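Local coordinates for ChrR-like cupin domain-containing protein (Ralstonia eutropha JMP134, PDB 3EBR), which is of unknown function but has a ChrR-like cupin fold, the double-sheet beta barrel that in many relatives encloses a metal or small-molecule site, at residues A[19-24]-A[28-33]; A[71-76]-A[80-85]; A[88-91]-A[95-98]. All coordinates share one frame; numbering follows the deposited sequence.

Interaction 1 of 3, residues A[19-24]-A[28-33]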
ATOM      1  N   TRP A  19      15.734 -18.078  13.746  1.00 42.60           N
ATOM      2  CA  TRP A  19      16.779 -17.454  12.955  1.00 40.78           C
ATOM      3  C   TRP A  19      17.170 -18.596  12.058  1.00 39.61           C
ATOM      4  O   TRP A  19      17.281 -19.725  12.541  1.00 38.83           O
ATOM      5  CB  TRP A  19      18.016 -17.014  13.731  1.00 40.96           C
ATOM      6  CG  TRP A  19      17.955 -15.698  14.380  1.00 41.33           C
ATOM      7  CD1 TRP A  19      17.798 -15.431  15.701  1.00 39.83           C
ATOM      8  CD2 TRP A  19      18.099 -14.435  13.721  1.00 44.09           C
ATOM      9  NE1 TRP A  19      17.835 -14.069  15.916  1.00 40.83           N
ATOM     10  CE2 TRP A  19      18.020 -13.433  14.714  1.00 43.78           C
ATOM     11  CE3 TRP A  19      18.289 -14.053  12.380  1.00 43.34           C
ATOM     12  CZ2 TRP A  19      18.100 -12.060  14.408  1.00 43.84           C
ATOM     13  CZ3 TRP A  19      18.378 -12.690  12.072  1.00 42.77           C
ATOM     14  CH2 TRP A  19      18.285 -11.709  13.087  1.00 43.30           C
HETATM   15  N   MSE A  20      17.388 -18.329  10.780  1.00 40.02           N
HETATM   16  CA  MSE A  20      17.758 -19.382   9.841  1.00 39.84           C
HETATM   17  C   MSE A  20      18.691 -18.868   8.753  1.00 40.84           C
HETATM   18  O   MSE A  20      18.576 -17.711   8.364  1.00 41.32           O
HETATM   19  CB  MSE A  20      16.499 -19.981   9.221  1.00 40.65           C
HETATM   20  CG  MSE A  20      15.596 -18.991   8.446  1.00 37.13           C
HETATM   21 SE   MSE A  20      13.987 -19.819   7.754  0.75 36.16          SE
HETATM   22  CE  MSE A  20      14.769 -20.999   6.903  1.00 42.61           C
ATOM     23  N   PRO A  21      19.589 -19.730   8.243  1.00 41.72           N
ATOM     24  CA  PRO A  21      20.511 -19.296   7.199  1.00 42.66           C
ATOM     25  C   PRO A  21      19.759 -19.020   5.911  1.00 43.70           C
ATOM     26  O   PRO A  21      18.753 -19.687   5.634  1.00 43.38           O
ATOM     27  CB  PRO A  21      21.452 -20.488   7.029  1.00 41.95           C
ATOM     28  CG  PRO A  21      20.741 -21.629   7.601  1.00 43.04           C
ATOM     29  CD  PRO A  21      19.779 -21.152   8.587  1.00 42.80           C
ATOM     30  N   PHE A  22      20.263 -18.075   5.116  1.00 44.57           N
ATOM     31  CA  PHE A  22      19.631 -17.679   3.861  1.00 44.92           C
ATOM     32  C   PHE A  22      20.044 -18.729   2.793  1.00 44.85           C
ATOM     33  O   PHE A  22      20.795 -18.442   1.855  1.00 45.25           O
ATOM     34  CB  PHE A  22      20.016 -16.221   3.523  1.00 45.50           C
ATOM     35  CG  PHE A  22      18.998 -15.496   2.669  1.00 46.00           C
ATOM     36  CD1 PHE A  22      18.931 -15.696   1.297  1.00 46.14           C
ATOM     37  CD2 PHE A  22      18.114 -14.584   3.253  1.00 47.76           C
ATOM     38  CE1 PHE A  22      17.983 -15.017   0.519  1.00 46.90           C
ATOM     39  CE2 PHE A  22      17.175 -13.898   2.488  1.00 48.48           C
ATOM     40  CZ  PHE A  22      17.107 -14.119   1.116  1.00 45.95           C
ATOM     41  N   ALA A  23      19.507 -19.946   2.948  1.00 44.47           N
ATOM     42  CA  ALA A  23      19.813 -21.093   2.101  1.00 44.01           C
ATOM     43  C   ALA A  23      19.054 -21.028   0.781  1.00 45.37           C
ATOM     44  O   ALA A  23      17.930 -20.535   0.760  1.00 46.27           O
ATOM     45  CB  ALA A  23      19.467 -22.379   2.824  1.00 42.46           C
ATOM     46  N   PRO A  24      19.625 -21.575  -0.316  1.00 45.96           N
ATOM     47  CA  PRO A  24      20.904 -22.271  -0.476  1.00 45.87           C
ATOM     48  C   PRO A  24      22.083 -21.360  -0.885  1.00 45.32           C
ATOM     49  O   PRO A  24      23.143 -21.877  -1.249  1.00 45.46           O
ATOM     50  CB  PRO A  24      20.572 -23.266  -1.597  1.00 46.09           C
ATOM     51  CG  PRO A  24      19.664 -22.486  -2.499  1.00 45.76           C
ATOM     52  CD  PRO A  24      18.927 -21.489  -1.619  1.00 47.12           C
ATOM     53  N   ASP A  28      26.204 -17.736   6.312  1.00 45.79           N
ATOM     54  CA  ASP A  28      26.550 -16.647   7.242  1.00 45.87           C
ATOM     55  C   ASP A  28      25.451 -15.612   7.394  1.00 44.96           C
ATOM     56  O   ASP A  28      25.289 -15.067   8.482  1.00 45.56           O
ATOM     57  CB  ASP A  28      27.825 -15.928   6.805  1.00 46.44           C
ATOM     58  CG  ASP A  28      29.038 -16.819   6.844  1.00 48.01           C
ATOM     59  OD1 ASP A  28      28.900 -18.061   6.770  1.00 50.36           O
ATOM     60  OD2 ASP A  28      30.146 -16.259   6.934  1.00 57.29           O
ATOM     61  N   VAL A  29      24.746 -15.301   6.306  1.00 44.88           N
ATOM     62  CA  VAL A  29      23.637 -14.347   6.347  1.00 44.69           C
ATOM     63  C   VAL A  29      22.434 -15.084   6.919  1.00 44.80           C
ATOM     64  O   VAL A  29      22.002 -16.077   6.322  1.00 45.94           O
ATOM     65  CB  VAL A  29      23.278 -13.784   4.962  1.00 44.76           C
ATOM     66  CG1 VAL A  29      22.050 -12.885   5.059  1.00 41.35           C
ATOM     67  CG2 VAL A  29      24.475 -13.030   4.365  1.00 41.26           C
HETATM   68  N   MSE A  30      21.936 -14.626   8.076  1.00 44.26           N
HETATM   69  CA  MSE A  30      20.768 -15.211   8.754  1.00 42.60           C
HETATM   70  C   MSE A  30      19.554 -14.331   8.500  1.00 41.97           C
HETATM   71  O   MSE A  30      19.698 -13.129   8.306  1.00 41.82           O
HETATM   72  CB  MSE A  30      20.963 -15.306  10.269  1.00 42.71           C
HETATM   73  CG  MSE A  30      22.237 -15.981  10.765  1.00 40.81           C
HETATM   74 SE   MSE A  30      22.307 -17.849  10.319  0.75 41.28          SE
HETATM   75  CE  MSE A  30      20.801 -18.512  11.415  1.00 41.30           C
ATOM     76  N   VAL A  31      18.368 -14.936   8.532  1.00 42.16           N
ATOM     77  CA  VAL A  31      17.089 -14.250   8.337  1.00 42.25           C
ATOM     78  C   VAL A  31      16.082 -14.789   9.353  1.00 43.19           C
ATOM     79  O   VAL A  31      16.193 -15.939   9.762  1.00 44.28           O
ATOM     80  CB  VAL A  31      16.554 -14.436   6.886  1.00 42.31           C
ATOM     81  CG1 VAL A  31      16.343 -15.918   6.558  1.00 40.55           C
ATOM     82  CG2 VAL A  31      15.258 -13.637   6.642  1.00 39.59           C
ATOM     83  N   LYS A  32      15.151 -13.944   9.799  1.00 43.74           N
ATOM     84  CA  LYS A  32      14.080 -14.329  10.721  1.00 44.27           C
ATOM     85  C   LYS A  32      12.802 -13.773  10.093  1.00 43.61           C
ATOM     86  O   LYS A  32      12.709 -12.567   9.895  1.00 42.48           O
ATOM     87  CB  LYS A  32      14.315 -13.791  12.136  1.00 44.73           C
ATOM     88  CG  LYS A  32      13.201 -14.149  13.162  1.00 46.70           C
ATOM     89  CD  LYS A  32      13.431 -13.596  14.565  1.00 45.16           C
ATOM     90  CE  LYS A  32      14.542 -14.312  15.303  1.00 48.89           C
ATOM     91  NZ  LYS A  32      14.786 -13.721  16.657  1.00 47.75           N
ATOM     92  N   TYR A  33      11.841 -14.643   9.778  1.00 43.27           N
ATOM     93  CA  TYR A  33      10.571 -14.237   9.155  1.00 43.59           C
ATOM     94  C   TYR A  33       9.459 -13.959  10.170  1.00 43.89           C
ATOM     95  O   TYR A  33       9.141 -14.826  10.988  1.00 43.40           O
ATOM     96  CB  TYR A  33      10.091 -15.305   8.159  1.00 43.69           C
ATOM     97  CG  TYR A  33      11.026 -15.463   6.991  1.00 42.92           C
ATOM     98  CD1 TYR A  33      10.978 -14.565   5.931  1.00 42.20           C
ATOM     99  CD2 TYR A  33      11.964 -16.499   6.939  1.00 40.65           C
ATOM    100  CE1 TYR A  33      11.835 -14.678   4.853  1.00 40.33           C
ATOM    101  CE2 TYR A  33      12.827 -16.624   5.852  1.00 40.12           C
ATOM    102  CZ  TYR A  33      12.747 -15.705   4.815  1.00 42.06           C
ATOM    103  OH  TYR A  33      13.582 -15.772   3.744  1.00 43.88           O
TER

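Interaction 2 of 3, residues A[71-76]-A[80-85]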
ATOM      1  N   GLY A  71      24.991  -2.216  13.960  1.00 43.51           N
ATOM      2  CA  GLY A  71      26.009  -2.253  12.934  1.00 42.76           C
ATOM      3  C   GLY A  71      25.835  -1.109  11.962  1.00 42.93           C
ATOM      4  O   GLY A  71      24.942  -0.267  12.133  1.00 42.38           O
ATOM      5  N   SER A  72      26.719  -1.057  10.964  1.00 43.87           N
ATOM      6  CA  SER A  72      26.675  -0.024   9.924  1.00 43.71           C
ATOM      7  C   SER A  72      26.845  -0.662   8.558  1.00 43.96           C
ATOM      8  O   SER A  72      27.597  -1.623   8.411  1.00 45.37           O
ATOM      9  CB  SER A  72      27.743   1.045  10.134  1.00 43.46           C
ATOM     10  OG  SER A  72      27.673   1.583  11.437  1.00 39.34           O
ATOM     11  N   TRP A  73      26.147  -0.118   7.569  1.00 44.10           N
ATOM     12  CA  TRP A  73      26.204  -0.621   6.203  1.00 44.77           C
ATOM     13  C   TRP A  73      25.901   0.513   5.243  1.00 45.48           C
ATOM     14  O   TRP A  73      25.574   1.626   5.664  1.00 45.18           O
ATOM     15  CB  TRP A  73      25.235  -1.794   6.031  1.00 44.52           C
ATOM     16  CG  TRP A  73      23.820  -1.428   6.287  1.00 47.41           C
ATOM     17  CD1 TRP A  73      23.179  -1.447   7.480  1.00 46.12           C
ATOM     18  CD2 TRP A  73      22.864  -0.981   5.321  1.00 46.05           C
ATOM     19  NE1 TRP A  73      21.891  -1.032   7.324  1.00 47.78           N
ATOM     20  CE2 TRP A  73      21.664  -0.738   6.009  1.00 47.07           C
ATOM     21  CE3 TRP A  73      22.913  -0.757   3.943  1.00 45.31           C
ATOM     22  CZ2 TRP A  73      20.509  -0.286   5.365  1.00 45.91           C
ATOM     23  CZ3 TRP A  73      21.783  -0.304   3.305  1.00 45.91           C
ATOM     24  CH2 TRP A  73      20.589  -0.072   4.010  1.00 47.29           C
ATOM     25  N   ARG A  74      26.026   0.216   3.957  1.00 47.01           N
ATOM     26  CA  ARG A  74      25.787   1.174   2.887  1.00 48.80           C
ATOM     27  C   ARG A  74      25.599   0.484   1.558  1.00 49.39           C
ATOM     28  O   ARG A  74      25.802  -0.725   1.452  1.00 49.54           O
ATOM     29  CB  ARG A  74      26.984   2.123   2.788  1.00 48.74           C
ATOM     30  CG  ARG A  74      28.360   1.413   2.689  1.00 50.33           C
ATOM     31  CD  ARG A  74      29.493   2.407   2.642  1.00 52.65           C
ATOM     32  NE  ARG A  74      29.707   2.948   1.302  1.00 56.77           N
ATOM     33  CZ  ARG A  74      30.600   2.508   0.404  1.00 56.79           C
ATOM     34  NH1 ARG A  74      31.451   1.494   0.652  1.00 57.15           N
ATOM     35  NH2 ARG A  74      30.660   3.119  -0.782  1.00 60.93           N
ATOM     36  N   TYR A  75      25.189   1.267   0.563  1.00 51.33           N
ATOM     37  CA  TYR A  75      25.037   0.809  -0.803  1.00 52.01           C
ATOM     38  C   TYR A  75      26.219   1.378  -1.551  1.00 53.04           C
ATOM     39  O   TYR A  75      26.571   2.542  -1.324  1.00 54.06           O
ATOM     40  CB  TYR A  75      23.739   1.287  -1.456  1.00 52.41           C
ATOM     41  CG  TYR A  75      22.485   0.755  -0.817  1.00 51.80           C
ATOM     42  CD1 TYR A  75      22.257  -0.619  -0.753  1.00 50.37           C
ATOM     43  CD2 TYR A  75      21.487   1.608  -0.341  1.00 56.69           C
ATOM     44  CE1 TYR A  75      21.096  -1.143  -0.206  1.00 51.04           C
ATOM     45  CE2 TYR A  75      20.300   1.087   0.223  1.00 55.36           C
ATOM     46  CZ  TYR A  75      20.118  -0.289   0.270  1.00 54.13           C
ATOM     47  OH  TYR A  75      19.002  -0.825   0.846  1.00 54.75           O
ATOM     48  N   LYS A  76      26.836   0.577  -2.432  1.00 54.31           N
ATOM     49  CA  LYS A  76      27.971   1.033  -3.263  1.00 54.67           C
ATOM     50  C   LYS A  76      27.592   2.180  -4.222  1.00 55.02           C
ATOM     51  O   LYS A  76      28.447   2.973  -4.595  1.00 55.86           O
ATOM     52  CB  LYS A  76      28.560  -0.104  -4.116  1.00 55.19           C
ATOM     53  CG  LYS A  76      29.205  -1.262  -3.372  1.00 57.17           C
ATOM     54  CD  LYS A  76      29.869  -2.258  -4.352  1.00 54.74           C
ATOM     55  N   TRP A  80      26.257   7.753   1.339  1.00 50.39           N
ATOM     56  CA  TRP A  80      25.894   7.778   2.774  1.00 48.93           C
ATOM     57  C   TRP A  80      26.057   6.406   3.416  1.00 47.95           C
ATOM     58  O   TRP A  80      26.096   5.394   2.714  1.00 49.33           O
ATOM     59  CB  TRP A  80      24.452   8.305   2.984  1.00 48.41           C
ATOM     60  CG  TRP A  80      23.394   7.668   2.118  1.00 49.17           C
ATOM     61  CD1 TRP A  80      22.867   8.189   0.964  1.00 49.20           C
ATOM     62  CD2 TRP A  80      22.779   6.379   2.292  1.00 50.59           C
ATOM     63  NE1 TRP A  80      21.944   7.318   0.426  1.00 49.16           N
ATOM     64  CE2 TRP A  80      21.872   6.202   1.218  1.00 46.16           C
ATOM     65  CE3 TRP A  80      22.898   5.356   3.250  1.00 47.72           C
ATOM     66  CZ2 TRP A  80      21.105   5.048   1.073  1.00 45.13           C
ATOM     67  CZ3 TRP A  80      22.128   4.211   3.102  1.00 47.76           C
ATOM     68  CH2 TRP A  80      21.244   4.069   2.022  1.00 46.29           C
ATOM     69  N   VAL A  81      26.126   6.390   4.750  1.00 46.50           N
ATOM     70  CA  VAL A  81      26.243   5.164   5.547  1.00 45.76           C
ATOM     71  C   VAL A  81      25.091   5.121   6.545  1.00 46.20           C
ATOM     72  O   VAL A  81      24.844   6.114   7.232  1.00 47.30           O
ATOM     73  CB  VAL A  81      27.561   5.086   6.320  1.00 45.22           C
ATOM     74  CG1 VAL A  81      27.616   3.816   7.170  1.00 41.74           C
ATOM     75  CG2 VAL A  81      28.727   5.114   5.363  1.00 46.16           C
ATOM     76  N   ALA A  82      24.383   3.989   6.593  1.00 44.90           N
ATOM     77  CA  ALA A  82      23.271   3.785   7.506  1.00 45.43           C
ATOM     78  C   ALA A  82      23.838   3.217   8.790  1.00 45.02           C
ATOM     79  O   ALA A  82      24.432   2.143   8.751  1.00 45.91           O
ATOM     80  CB  ALA A  82      22.242   2.825   6.917  1.00 44.20           C
ATOM     81  N   HIS A  83      23.686   3.944   9.902  1.00 43.84           N
ATOM     82  CA  HIS A  83      24.152   3.509  11.231  1.00 43.53           C
ATOM     83  C   HIS A  83      22.974   2.982  12.028  1.00 42.26           C
ATOM     84  O   HIS A  83      21.839   3.088  11.575  1.00 43.02           O
ATOM     85  CB  HIS A  83      24.773   4.669  11.995  1.00 43.22           C
ATOM     86  CG  HIS A  83      25.903   5.318  11.271  1.00 45.72           C
ATOM     87  ND1 HIS A  83      25.730   6.427  10.471  1.00 50.67           N
ATOM     88  CD2 HIS A  83      27.216   4.996  11.196  1.00 45.25           C
ATOM     89  CE1 HIS A  83      26.893   6.774   9.948  1.00 48.55           C
ATOM     90  NE2 HIS A  83      27.812   5.926  10.379  1.00 45.52           N
ATOM     91  N   ALA A  84      23.249   2.415  13.206  1.00 40.72           N
ATOM     92  CA  ALA A  84      22.211   1.908  14.109  1.00 39.14           C
ATOM     93  C   ALA A  84      21.324   3.089  14.497  1.00 39.26           C
ATOM     94  O   ALA A  84      21.838   4.171  14.784  1.00 39.90           O
ATOM     95  CB  ALA A  84      22.813   1.272  15.333  1.00 36.61           C
ATOM     96  N   GLY A  85      20.007   2.893  14.443  1.00 38.92           N
ATOM     97  CA  GLY A  85      19.031   3.949  14.732  1.00 39.14           C
ATOM     98  C   GLY A  85      18.579   4.748  13.511  1.00 39.63           C
ATOM     99  O   GLY A  85      17.730   5.636  13.645  1.00 39.97           O
TER

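Interaction 3 of 3, residues A[88-91]-A[95-98]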
ATOM      1  N   VAL A  88      16.373   3.759   6.304  1.00 42.98           N
ATOM      2  CA  VAL A  88      16.633   3.847   4.865  1.00 44.78           C
ATOM      3  C   VAL A  88      15.323   3.472   4.158  1.00 46.72           C
ATOM      4  O   VAL A  88      14.691   2.499   4.547  1.00 46.83           O
ATOM      5  CB  VAL A  88      17.784   2.928   4.394  1.00 44.63           C
ATOM      6  CG1 VAL A  88      17.890   2.933   2.860  1.00 46.39           C
ATOM      7  CG2 VAL A  88      19.098   3.342   5.021  1.00 39.15           C
ATOM      8  N   TYR A  89      14.925   4.249   3.149  1.00 50.13           N
ATOM      9  CA  TYR A  89      13.709   4.008   2.378  1.00 52.70           C
ATOM     10  C   TYR A  89      14.092   3.844   0.903  1.00 52.61           C
ATOM     11  O   TYR A  89      14.349   4.842   0.231  1.00 51.09           O
ATOM     12  CB  TYR A  89      12.706   5.162   2.568  1.00 55.97           C
ATOM     13  CG  TYR A  89      11.255   4.827   2.179  1.00 62.39           C
ATOM     14  CD1 TYR A  89      10.848   4.707   0.830  1.00 62.69           C
ATOM     15  CD2 TYR A  89      10.271   4.670   3.175  1.00 63.41           C
ATOM     16  CE1 TYR A  89       9.514   4.405   0.496  1.00 58.67           C
ATOM     17  CE2 TYR A  89       8.943   4.374   2.848  1.00 65.57           C
ATOM     18  CZ  TYR A  89       8.576   4.233   1.511  1.00 64.90           C
ATOM     19  OH  TYR A  89       7.263   3.956   1.218  1.00 65.98           O
ATOM     20  N   GLU A  90      14.177   2.592   0.428  1.00 53.52           N
ATOM     21  CA  GLU A  90      14.481   2.304  -0.973  1.00 54.64           C
ATOM     22  C   GLU A  90      13.169   2.448  -1.787  1.00 52.13           C
ATOM     23  O   GLU A  90      12.125   1.953  -1.351  1.00 52.15           O
ATOM     24  CB  GLU A  90      15.044   0.892  -1.228  1.00 54.88           C
ATOM     25  CG  GLU A  90      16.197   0.314  -0.375  1.00 60.37           C
ATOM     26  CD  GLU A  90      16.754  -1.037  -0.955  1.00 61.26           C
ATOM     27  OE1 GLU A  90      17.105  -1.108  -2.146  1.00 73.03           O
ATOM     28  OE2 GLU A  90      16.960  -2.010  -0.192  1.00 75.48           O
ATOM     29  N   THR A  91      13.217   3.102  -2.950  1.00 49.32           N
ATOM     30  CA  THR A  91      12.040   3.285  -3.832  1.00 47.27           C
ATOM     31  C   THR A  91      12.031   2.268  -4.988  1.00 45.35           C
ATOM     32  O   THR A  91      13.052   1.694  -5.316  1.00 45.16           O
ATOM     33  CB  THR A  91      11.970   4.712  -4.380  1.00 46.72           C
ATOM     34  OG1 THR A  91      13.220   5.052  -4.987  1.00 50.89           O
ATOM     35  CG2 THR A  91      11.694   5.692  -3.261  1.00 45.97           C
ATOM     36  N   ARG A  95      18.338  -0.245  -8.375  1.00 45.38           N
ATOM     37  CA  ARG A  95      19.405  -1.244  -8.203  1.00 45.62           C
ATOM     38  C   ARG A  95      20.374  -0.848  -7.095  1.00 45.95           C
ATOM     39  O   ARG A  95      20.800   0.306  -7.031  1.00 46.22           O
ATOM     40  CB  ARG A  95      20.111  -1.458  -9.543  1.00 45.68           C
ATOM     41  CG  ARG A  95      19.185  -2.141 -10.533  1.00 47.53           C
ATOM     42  CD  ARG A  95      19.692  -2.189 -11.937  1.00 52.47           C
ATOM     43  NE  ARG A  95      18.695  -2.829 -12.804  1.00 55.49           N
ATOM     44  CZ  ARG A  95      18.764  -2.928 -14.134  1.00 55.74           C
ATOM     45  NH1 ARG A  95      19.813  -2.468 -14.834  1.00 58.02           N
ATOM     46  NH2 ARG A  95      17.760  -3.528 -14.781  1.00 57.69           N
ATOM     47  N   HIS A  96      20.698  -1.807  -6.223  1.00 46.77           N
ATOM     48  CA  HIS A  96      21.582  -1.596  -5.076  1.00 47.56           C
ATOM     49  C   HIS A  96      22.466  -2.781  -4.730  1.00 47.51           C
ATOM     50  O   HIS A  96      22.008  -3.920  -4.808  1.00 46.86           O
ATOM     51  CB  HIS A  96      20.745  -1.312  -3.842  1.00 48.49           C
ATOM     52  CG  HIS A  96      20.015  -0.018  -3.898  1.00 52.05           C
ATOM     53  ND1 HIS A  96      18.660   0.049  -4.123  1.00 57.92           N
ATOM     54  CD2 HIS A  96      20.460   1.260  -3.852  1.00 55.49           C
ATOM     55  CE1 HIS A  96      18.293   1.315  -4.165  1.00 59.12           C
ATOM     56  NE2 HIS A  96      19.365   2.074  -4.004  1.00 56.52           N
ATOM     57  N   THR A  97      23.687  -2.483  -4.271  1.00 47.48           N
ATOM     58  CA  THR A  97      24.689  -3.459  -3.861  1.00 47.23           C
ATOM     59  C   THR A  97      24.952  -3.194  -2.374  1.00 48.49           C
ATOM     60  O   THR A  97      25.799  -2.355  -2.039  1.00 48.50           O
ATOM     61  CB  THR A  97      25.980  -3.320  -4.669  1.00 46.89           C
ATOM     62  OG1 THR A  97      25.678  -3.465  -6.050  1.00 43.96           O
ATOM     63  CG2 THR A  97      26.987  -4.390  -4.256  1.00 44.64           C
ATOM     64  N   PRO A  98      24.220  -3.880  -1.473  1.00 49.81           N
ATOM     65  CA  PRO A  98      24.451  -3.617  -0.055  1.00 50.09           C
ATOM     66  C   PRO A  98      25.760  -4.228   0.408  1.00 50.43           C
ATOM     67  O   PRO A  98      26.192  -5.257  -0.126  1.00 50.72           O
ATOM     68  CB  PRO A  98      23.274  -4.310   0.626  1.00 50.67           C
ATOM     69  CG  PRO A  98      22.955  -5.442  -0.271  1.00 52.18           C
ATOM     70  CD  PRO A  98      23.198  -4.928  -1.661  1.00 50.96           C
TER

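Interaction 1 of 3, residues A[19-24]-A[28-33]
M20, a selenomethionine like M30, pairs with V31 across a beta hairpin whose first strand, 20-21, is the outermost within this chain of the six-stranded sheet of the cupin barrel. Their two backbone bonds run both ways: M20 N to V31 O at 2.9 Å, and V31 N to M20 O. F22 N adds a third, to V29 O at 2.9 Å, just where F22 centres an inverse gamma turn and the chain leaves the sheet.

W19 and K32 meet in a CH-pi contact. The lysine chain crosses the indole at about a right angle and lays CE over one face of W19, 3.4 Å from the centroid of the five-membered ring. Its NZ is hydrogen-bonded to G14 O, so the ammonium end is held beside the indole by the chain before the hairpin.

The other side chains meet by apolar packing. M30 CB meets W19 CE3 at 3.6 Å; beyond it the chain bends twice (chi2 and chi3 both -66°) and brings CE back over the M20-P21 peptide, 3.4 Å from M20 C. F22 CD2 lies 4.0 Å from V31 CB. On the face of M20 and V31, beside helix 133-146, M20 CG lies 3.7 Å from V31 CG1. Further out, the selenium of M20 makes a Met-aromatic contact in the plane of the Y33 ring, at its edge, with SE 3.9 Å from Y33 CE2.

Interaction 2 of 3, residues A[71-76]-A[80-85]
Chi1 of 61° in W73 and 49° in W80 sets each CG between its own backbone N and carbonyl carbon, and this turns two indoles back toward the opposite segment although their CB atoms point away from it. In W73 the torsion turns one face of the ring to A82. A82 CB sits over the five-membered ring, 4.0 Å from its centroid and toward the rim, a CH-pi contact, and comes within 3.7 Å of W73 CE2. The far end of the same indole, CZ3, rests on a face of Y75, while NE1 is hydrogen-bonded to T68 OG1, which fixes how the ring is rotated.

The turn in W80 brings its CH2 corner to the Y75 ring, 3.4 Å from Y75 CD2. The two side chains run side by side and point the same way, but their ring planes stand 80° apart and meet obliquely.

Beside these rings the backbones are joined by a single antiparallel bridge, W73 with A82. W73 N donates to A82 O at 3.1 Å, and A82 N to W73 O at 2.8 Å. On the other side from the indoles, R74 CD touches V81 CG2 at 3.9 Å, and S72 OG lies 3.5 Å from H83 CD2. H83 ND1 is hydrogen-bonded to D13 OD1 of the second subunit, whose C11 also packs on W80 and A82.

Strand 73-75, outermost within this chain in the five-stranded sheet, is thus paired by one antiparallel bridge with the loop that follows it, and that loop carries the chain to strand 87-90 of the other sheet of the cupin barrel.

Interaction 3 of 3, residues A[88-91]-A[95-98]
H96 reaches across to E90 in the buried interior, where the two side chains run antiparallel past one another. Starting at CB, H96 points toward the opposite segment, packs against the Y75 ring and keeps 4.0 Å from E90 OE1. CG, placed anti to the carbonyl carbon by a chi1 of -67°, comes nearer to that oxygen, 3.6 Å. ND1 makes the closest approach, 2.8 Å from E90 OE1; the oxygen stands well off the ring plane rather than in it, and the carboxylate plane is turned 86° from the ring. CE1 follows at 3.4 Å from E90 OE1. At the tip, NE2 is hydrogen-bonded to NE2 of H78. E90 OE2 and Y75 OH are joined by a weak hydrogen bond, so H78 and, more weakly, Y75 flank the pair.

A bound PEG fragment, probably from the crystallisation liquor, lies about 4 Å from the E90 side chain. E90 comes from strand 87-90, the border within this chain of the six-stranded sheet, and H96 from strand 94-100, which runs between strands 73-75 and 58-60 in the five-stranded one; the pair spans the two sheets, with T9 of the second subunit packing on both residues.

Overall arrangement
Interactions 2 and 3 touch, their centres about 11 Å apart, whereas the centre of interaction 1 lies about 20 Å from each. Interactions 1 and 3 reach opposite borders of the same six-stranded sheet; 2 and 3 both use the five-stranded one, where strands 73-75 and 94-100 are neighbours. Interaction 3 is the buried one, a lone pair of polar side chains with no backbone pairing between its segments, while the other two are partly buried, larger, and combine backbone hydrogen bonds with aromatic packing. Interaction 1 is a hairpin against helix 133-146 that meets no other subunit, whereas 2 and 3 both lie against the second subunit. Y75 is shared between the last two.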